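Local atomic coordinates of SusD-like carbohydrate binding protein (Bacteroides vulgatus, PDB entry 3LEW), a protein that probably binds carbohydrate at the bacterial outer membrane, as a SusD-family protein thought to take part in nutrient binding. Residues I188-V193 and L230-Y235; D195-I200 and N247-K252. One frame throughout, in Å; residues are numbered along the deposited sequence.

Interaction 1. Residues I188-V193 and L230-Y235; sequences IPETYV and LAKDNY
Glu190 and Lys232 join the two segments through a salt bridge from NZ of Lys232 to OE1 of Glu190, modelled at 2.4 Å. That length is too short to be taken literally, so the ion pair is described with its exact length in doubt. The two chains meet at about a right angle. Both residues reach out far, since their CA atoms stand 10.0 Å apart. Glu190 has CG anti to its carbonyl carbon (chi1 -66°) and runs straight on from there, whereas Lys232 bends over its last two torsions to bring NZ onto the carboxylate. NZ also makes a weak hydrogen bond to a pentaethylene glycol, probably from the crystallisation liquor. Outward from the ion pair, Asn202 of helix 202-215 touches both side chains, and Leu206 packs on Lys232. Glu190 is carried by a type I beta turn from Pro189 to Tyr192, closed by Tyr192 N to Pro189 O at 3.1 Å, while Ile188 just before it packs on Val205. The contact is therefore an exposed salt bridge that spans helix 202-215, tying the turn after helix 170-187 to helix 219-232, within the alpha-helical, TPR-like architecture that marks the SusD family.

Interaction 2. Residues D195-I200 and N247-K252; sequences DAKHKI and NSVDNK
Lys197 lays its side chain against Val249 and delivers NZ to the backbone oxygen of that same residue. The hydrogen bond from Lys197 NZ to Val249 O measures 2.7 Å and runs almost along the carbonyl axis, with a C=O...N angle of 174°. Nearer the backbone, CB of Lys197 rests 3.7 Å from CB of Val249 and the two side chains slide past each other in opposite directions. Lys197 CG passes 3.3 Å from Val249 O, and bends at chi2 (-75°) and chi4 (73°) fold the rest of the chain around this carbonyl. Asn251 O is a further close neighbour, 2.8 Å from Lys197 NZ. A water accepts from Lys197 NZ at 2.8 Å and donates to Asp250 O at 3.0 Å, and NZ also donates to Trp254 O in strand 254-258. Two type I beta turns, Ala196 to Lys199 and Ser248 to Asn251, bring the two residues together, each second in its turn. An ST turn, Asp250 N to Ser248 OG at 3.2 Å, braces the second one, and Asp340 takes up Val249 N. The backbone of Lys197 is hydrogen-bonded to Gly257, which anchors the first turn to strand 254-258. A methionine in place of Lys197 would probably leave the carbonyls of Val249 and Trp254 without this donor and the water without one of its anchors. Chemically, the ammonium is gathered in by main-chain carbonyls and water, with the carboxylate of Asp250 standing off; such partial negative charges would be expected to favour the protonated lysine.

In the fold
Interactions 1 and 2 have centres 14 Å apart and share one chain region, the loop between helices 170-187 and 202-215, from which both first segments come; their partners 230-235 and 247-252 follow in the same order. The contacts touch directly where Tyr192 CE2 lies 3.6 Å from Ile200 O and where Tyr235 CE2 packs 3.7 Å from Lys252 CB. Gln120 of helix 111-135 hydrogen-bonds to both Tyr192 OH and Ile200 O. The side chains of Lys232 and Lys197 each come within about 3 Å of a different bound polyethylene glycol, probably from the crystallisation liquor, and neither contact can be assigned to a carbohydrate site.

Interaction 1. Residues I188-V193 and L230-Y235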
loop_
_atom_site.group_PDB
_atom_site.type_symbol
_atom_site.label_atom_id
_atom_site.label_comp_id
_atom_site.label_asym_id
_atom_site.label_seq_id
_atom_site.Cartn_x
_atom_site.Cartn_y
_atom_site.Cartn_z
ATOM N N ILE A 188 -24.319 0.001 2.410
ATOM C CA ILE A 188 -24.217 0.257 0.975
ATOM C C ILE A 188 -24.843 -0.905 0.196
ATOM O O ILE A 188 -24.337 -1.993 0.205
ATOM C CB ILE A 188 -22.769 0.520 0.545
ATOM C CG1 ILE A 188 -22.123 1.626 1.393
ATOM C CG2 ILE A 188 -22.693 0.868 -0.978
ATOM C CD1 ILE A 188 -20.575 1.839 1.149
ATOM N N PRO A 189 -25.966 -0.665 -0.490
ATOM C CA PRO A 189 -26.612 -1.798 -1.167
ATOM C C PRO A 189 -25.775 -2.353 -2.322
ATOM O O PRO A 189 -25.005 -1.614 -2.933
ATOM C CB PRO A 189 -27.924 -1.217 -1.679
ATOM C CG PRO A 189 -27.947 0.214 -1.326
ATOM C CD PRO A 189 -26.749 0.578 -0.550
ATOM N N GLU A 190 -25.924 -3.643 -2.625
ATOM C CA GLU A 190 -25.254 -4.225 -3.796
ATOM C C GLU A 190 -25.713 -3.562 -5.074
ATOM O O GLU A 190 -24.989 -3.574 -6.068
ATOM C CB GLU A 190 -25.529 -5.726 -3.904
ATOM C CG GLU A 190 -24.932 -6.518 -2.777
ATOM C CD GLU A 190 -25.260 -8.012 -2.895
ATOM O OE1 GLU A 190 -24.485 -8.728 -3.563
ATOM O OE2 GLU A 190 -26.294 -8.444 -2.344
ATOM N N THR A 191 -26.901 -2.983 -5.057
ATOM C CA THR A 191 -27.417 -2.304 -6.243
ATOM C C THR A 191 -26.924 -0.849 -6.409
ATOM O O THR A 191 -27.240 -0.205 -7.425
ATOM C CB THR A 191 -28.924 -2.288 -6.230
ATOM O OG1 THR A 191 -29.365 -1.605 -5.053
ATOM C CG2 THR A 191 -29.478 -3.714 -6.262
ATOM N N TYR A 192 -26.168 -0.308 -5.451
ATOM C CA TYR A 192 -25.645 1.059 -5.631
ATOM C C TYR A 192 -24.560 1.064 -6.705
ATOM O O TYR A 192 -23.623 0.262 -6.631
ATOM C CB TYR A 192 -25.107 1.655 -4.328
ATOM C CG TYR A 192 -24.154 2.841 -4.497
ATOM C CD1 TYR A 192 -24.610 4.113 -4.878
ATOM C CD2 TYR A 192 -22.818 2.703 -4.215
ATOM C CE1 TYR A 192 -23.674 5.199 -5.033
ATOM C CE2 TYR A 192 -21.897 3.778 -4.331
ATOM C CZ TYR A 192 -22.338 5.005 -4.751
ATOM O OH TYR A 192 -21.363 5.999 -4.862
ATOM N N VAL A 193 -24.705 1.963 -7.697
ATOM C CA VAL A 193 -23.796 2.107 -8.818
ATOM C C VAL A 193 -22.941 3.343 -8.607
ATOM O O VAL A 193 -23.428 4.476 -8.697
ATOM C CB VAL A 193 -24.567 2.202 -10.170
ATOM C CG1 VAL A 193 -23.571 2.318 -11.345
ATOM C CG2 VAL A 193 -25.465 1.001 -10.358
ATOM N N LEU A 230 -14.996 -12.222 -5.125
ATOM C CA LEU A 230 -14.636 -12.943 -6.348
ATOM C C LEU A 230 -15.843 -13.516 -7.085
ATOM O O LEU A 230 -15.784 -13.676 -8.324
ATOM C CB LEU A 230 -13.628 -14.042 -6.042
ATOM C CG LEU A 230 -12.248 -13.601 -5.576
ATOM C CD1 LEU A 230 -11.402 -14.791 -5.051
ATOM C CD2 LEU A 230 -11.508 -12.833 -6.693
ATOM N N ALA A 231 -16.928 -13.797 -6.350
ATOM C CA ALA A 231 -18.199 -14.264 -6.972
ATOM C C ALA A 231 -18.826 -13.161 -7.820
ATOM O O ALA A 231 -19.571 -13.450 -8.738
ATOM C CB ALA A 231 -19.185 -14.766 -5.924
ATOM N N LYS A 232 -18.526 -11.909 -7.499
ATOM C CA LYS A 232 -19.016 -10.731 -8.239
ATOM C C LYS A 232 -18.021 -10.223 -9.287
ATOM O O LYS A 232 -18.430 -9.583 -10.243
ATOM C CB LYS A 232 -19.236 -9.561 -7.267
ATOM C CG LYS A 232 -20.421 -9.684 -6.344
ATOM C CD LYS A 232 -20.294 -8.611 -5.224
ATOM C CE LYS A 232 -21.635 -8.046 -4.813
ATOM N NZ LYS A 232 -22.116 -8.582 -3.500
ATOM N N ASP A 233 -16.714 -10.410 -9.054
ATOM C CA ASP A 233 -15.682 -9.819 -9.883
ATOM C C ASP A 233 -14.380 -10.606 -9.761
ATOM O O ASP A 233 -13.705 -10.508 -8.747
ATOM C CB ASP A 233 -15.447 -8.360 -9.480
ATOM C CG ASP A 233 -14.427 -7.643 -10.377
ATOM O OD1 ASP A 233 -14.021 -8.208 -11.445
ATOM O OD2 ASP A 233 -14.024 -6.491 -10.004
ATOM N N ASN A 234 -14.053 -11.399 -10.774
ATOM C CA ASN A 234 -12.845 -12.247 -10.730
ATOM C C ASN A 234 -11.885 -11.948 -11.877
ATOM O O ASN A 234 -10.970 -12.729 -12.182
ATOM C CB ASN A 234 -13.261 -13.731 -10.633
ATOM C CG ASN A 234 -13.766 -14.308 -11.939
ATOM O OD1 ASN A 234 -13.832 -15.537 -12.089
ATOM N ND2 ASN A 234 -14.135 -13.463 -12.875
ATOM N N TYR A 235 -12.045 -10.758 -12.456
ATOM C CA TYR A 235 -11.271 -10.335 -13.615
ATOM C C TYR A 235 -9.781 -10.208 -13.294
ATOM O O TYR A 235 -9.392 -9.634 -12.276
ATOM C CB TYR A 235 -11.737 -8.985 -14.124
ATOM C CG TYR A 235 -11.036 -8.545 -15.375
ATOM C CD1 TYR A 235 -11.421 -9.037 -16.598
ATOM C CD2 TYR A 235 -9.979 -7.626 -15.349
ATOM C CE1 TYR A 235 -10.788 -8.644 -17.773
ATOM C CE2 TYR A 235 -9.336 -7.213 -16.549
ATOM C CZ TYR A 235 -9.762 -7.715 -17.753
ATOM O OH TYR A 235 -9.175 -7.378 -18.975
#

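Interaction 2. Residues D195-I200 and N247-K252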
loop_
_atom_site.group_PDB
_atom_site.type_symbol
_atom_site.label_atom_id
_atom_site.label_comp_id
_atom_site.label_asym_id
_atom_site.label_seq_id
_atom_site.Cartn_x
_atom_site.Cartn_y
_atom_site.Cartn_z
ATOM N N ASP A 195 -19.912 5.905 -9.777
ATOM C CA ASP A 195 -19.555 6.434 -11.091
ATOM C C ASP A 195 -18.076 6.744 -11.310
ATOM O O ASP A 195 -17.715 7.275 -12.365
ATOM C CB ASP A 195 -20.371 7.696 -11.408
ATOM C CG ASP A 195 -20.196 8.791 -10.357
ATOM O OD1 ASP A 195 -19.141 8.873 -9.685
ATOM O OD2 ASP A 195 -21.167 9.540 -10.162
ATOM N N ALA A 196 -17.230 6.362 -10.353
ATOM C CA ALA A 196 -15.816 6.592 -10.457
ATOM C C ALA A 196 -15.052 5.642 -9.558
ATOM O O ALA A 196 -15.586 5.182 -8.530
ATOM C CB ALA A 196 -15.467 8.112 -10.158
ATOM N N LYS A 197 -13.824 5.317 -9.957
ATOM C CA LYS A 197 -13.038 4.274 -9.292
ATOM C C LYS A 197 -12.542 4.623 -7.907
ATOM O O LYS A 197 -12.096 3.725 -7.185
ATOM C CB LYS A 197 -11.859 3.804 -10.139
ATOM C CG LYS A 197 -12.259 2.961 -11.307
ATOM C CD LYS A 197 -12.665 1.539 -10.852
ATOM C CE LYS A 197 -12.886 0.649 -12.064
ATOM N NZ LYS A 197 -11.604 0.290 -12.726
ATOM N N HIS A 198 -12.580 5.903 -7.512
ATOM C CA HIS A 198 -12.175 6.262 -6.124
ATOM C C HIS A 198 -13.348 6.134 -5.151
ATOM O O HIS A 198 -13.149 6.161 -3.918
ATOM C CB HIS A 198 -11.597 7.698 -6.059
ATOM C CG HIS A 198 -12.566 8.774 -6.465
ATOM N ND1 HIS A 198 -12.938 8.986 -7.785
ATOM C CD2 HIS A 198 -13.217 9.702 -5.727
ATOM C CE1 HIS A 198 -13.797 9.995 -7.829
ATOM N NE2 HIS A 198 -13.994 10.436 -6.593
ATOM N N LYS A 199 -14.575 6.037 -5.678
ATOM C CA LYS A 199 -15.777 5.977 -4.845
ATOM C C LYS A 199 -15.940 4.572 -4.267
ATOM O O LYS A 199 -15.567 3.582 -4.885
ATOM C CB LYS A 199 -17.018 6.320 -5.665
ATOM C CG LYS A 199 -17.083 7.759 -6.122
ATOM C CD LYS A 199 -17.304 8.676 -4.887
ATOM C CE LYS A 199 -18.327 9.774 -5.115
ATOM N NZ LYS A 199 -19.058 10.152 -3.841
ATOM N N ILE A 200 -16.414 4.494 -3.040
ATOM C CA ILE A 200 -16.579 3.227 -2.348
ATOM C C ILE A 200 -17.980 2.654 -2.597
ATOM O O ILE A 200 -18.988 3.252 -2.240
ATOM C CB ILE A 200 -16.354 3.440 -0.803
ATOM C CG1 ILE A 200 -14.964 4.010 -0.546
ATOM C CG2 ILE A 200 -16.642 2.156 -0.038
ATOM C CD1 ILE A 200 -14.701 4.284 0.932
ATOM N N ASN A 247 -1.210 3.159 -14.718
ATOM C CA ASN A 247 -1.384 4.614 -14.662
ATOM C C ASN A 247 -2.791 5.128 -15.028
ATOM O O ASN A 247 -2.964 6.322 -15.205
ATOM C CB ASN A 247 -0.340 5.270 -15.509
ATOM C CG ASN A 247 -0.477 4.889 -16.984
ATOM O OD1 ASN A 247 -1.582 4.507 -17.426
ATOM N ND2 ASN A 247 0.628 4.963 -17.760
ATOM N N SER A 248 -3.759 4.224 -15.090
ATOM C CA SER A 248 -5.174 4.595 -15.411
ATOM C C SER A 248 -6.183 3.800 -14.617
ATOM O O SER A 248 -6.162 2.543 -14.642
ATOM C CB SER A 248 -5.445 4.325 -16.892
ATOM O OG SER A 248 -6.795 4.576 -17.225
ATOM N N VAL A 249 -7.128 4.491 -13.970
ATOM C CA VAL A 249 -8.199 3.829 -13.230
ATOM C C VAL A 249 -9.197 3.085 -14.143
ATOM O O VAL A 249 -9.994 2.257 -13.643
ATOM C CB VAL A 249 -9.018 4.832 -12.349
ATOM C CG1 VAL A 249 -8.145 5.433 -11.243
ATOM C CG2 VAL A 249 -9.697 5.890 -13.230
ATOM N N ASP A 250 -9.134 3.351 -15.444
ATOM C CA ASP A 250 -9.981 2.706 -16.423
ATOM C C ASP A 250 -9.721 1.169 -16.500
ATOM O O ASP A 250 -10.537 0.425 -16.982
ATOM C CB ASP A 250 -9.872 3.380 -17.814
ATOM C CG ASP A 250 -10.254 4.888 -17.822
ATOM O OD1 ASP A 250 -11.057 5.312 -16.968
ATOM O OD2 ASP A 250 -9.781 5.664 -18.734
ATOM N N ASN A 251 -8.604 0.688 -15.979
ATOM C CA ASN A 251 -8.285 -0.742 -16.028
ATOM C C ASN A 251 -9.328 -1.563 -15.257
ATOM O O ASN A 251 -9.647 -1.254 -14.084
ATOM C CB ASN A 251 -6.863 -0.875 -15.481
ATOM C CG ASN A 251 -6.332 -2.263 -15.504
ATOM O OD1 ASN A 251 -6.950 -3.181 -14.980
ATOM N ND2 ASN A 251 -5.158 -2.437 -16.132
ATOM N N LYS A 252 -9.862 -2.624 -15.884
ATOM C CA LYS A 252 -10.937 -3.421 -15.257
ATOM C C LYS A 252 -10.504 -4.229 -14.030
ATOM O O LYS A 252 -11.351 -4.723 -13.288
ATOM C CB LYS A 252 -11.612 -4.351 -16.265
ATOM C CG LYS A 252 -12.555 -3.609 -17.237
ATOM C CD LYS A 252 -13.052 -4.526 -18.401
ATOM C CE LYS A 252 -11.929 -4.859 -19.376
ATOM N NZ LYS A 252 -12.355 -5.883 -20.385
HETATM O O HOH W 1 -12.734 -0.363 -15.172
#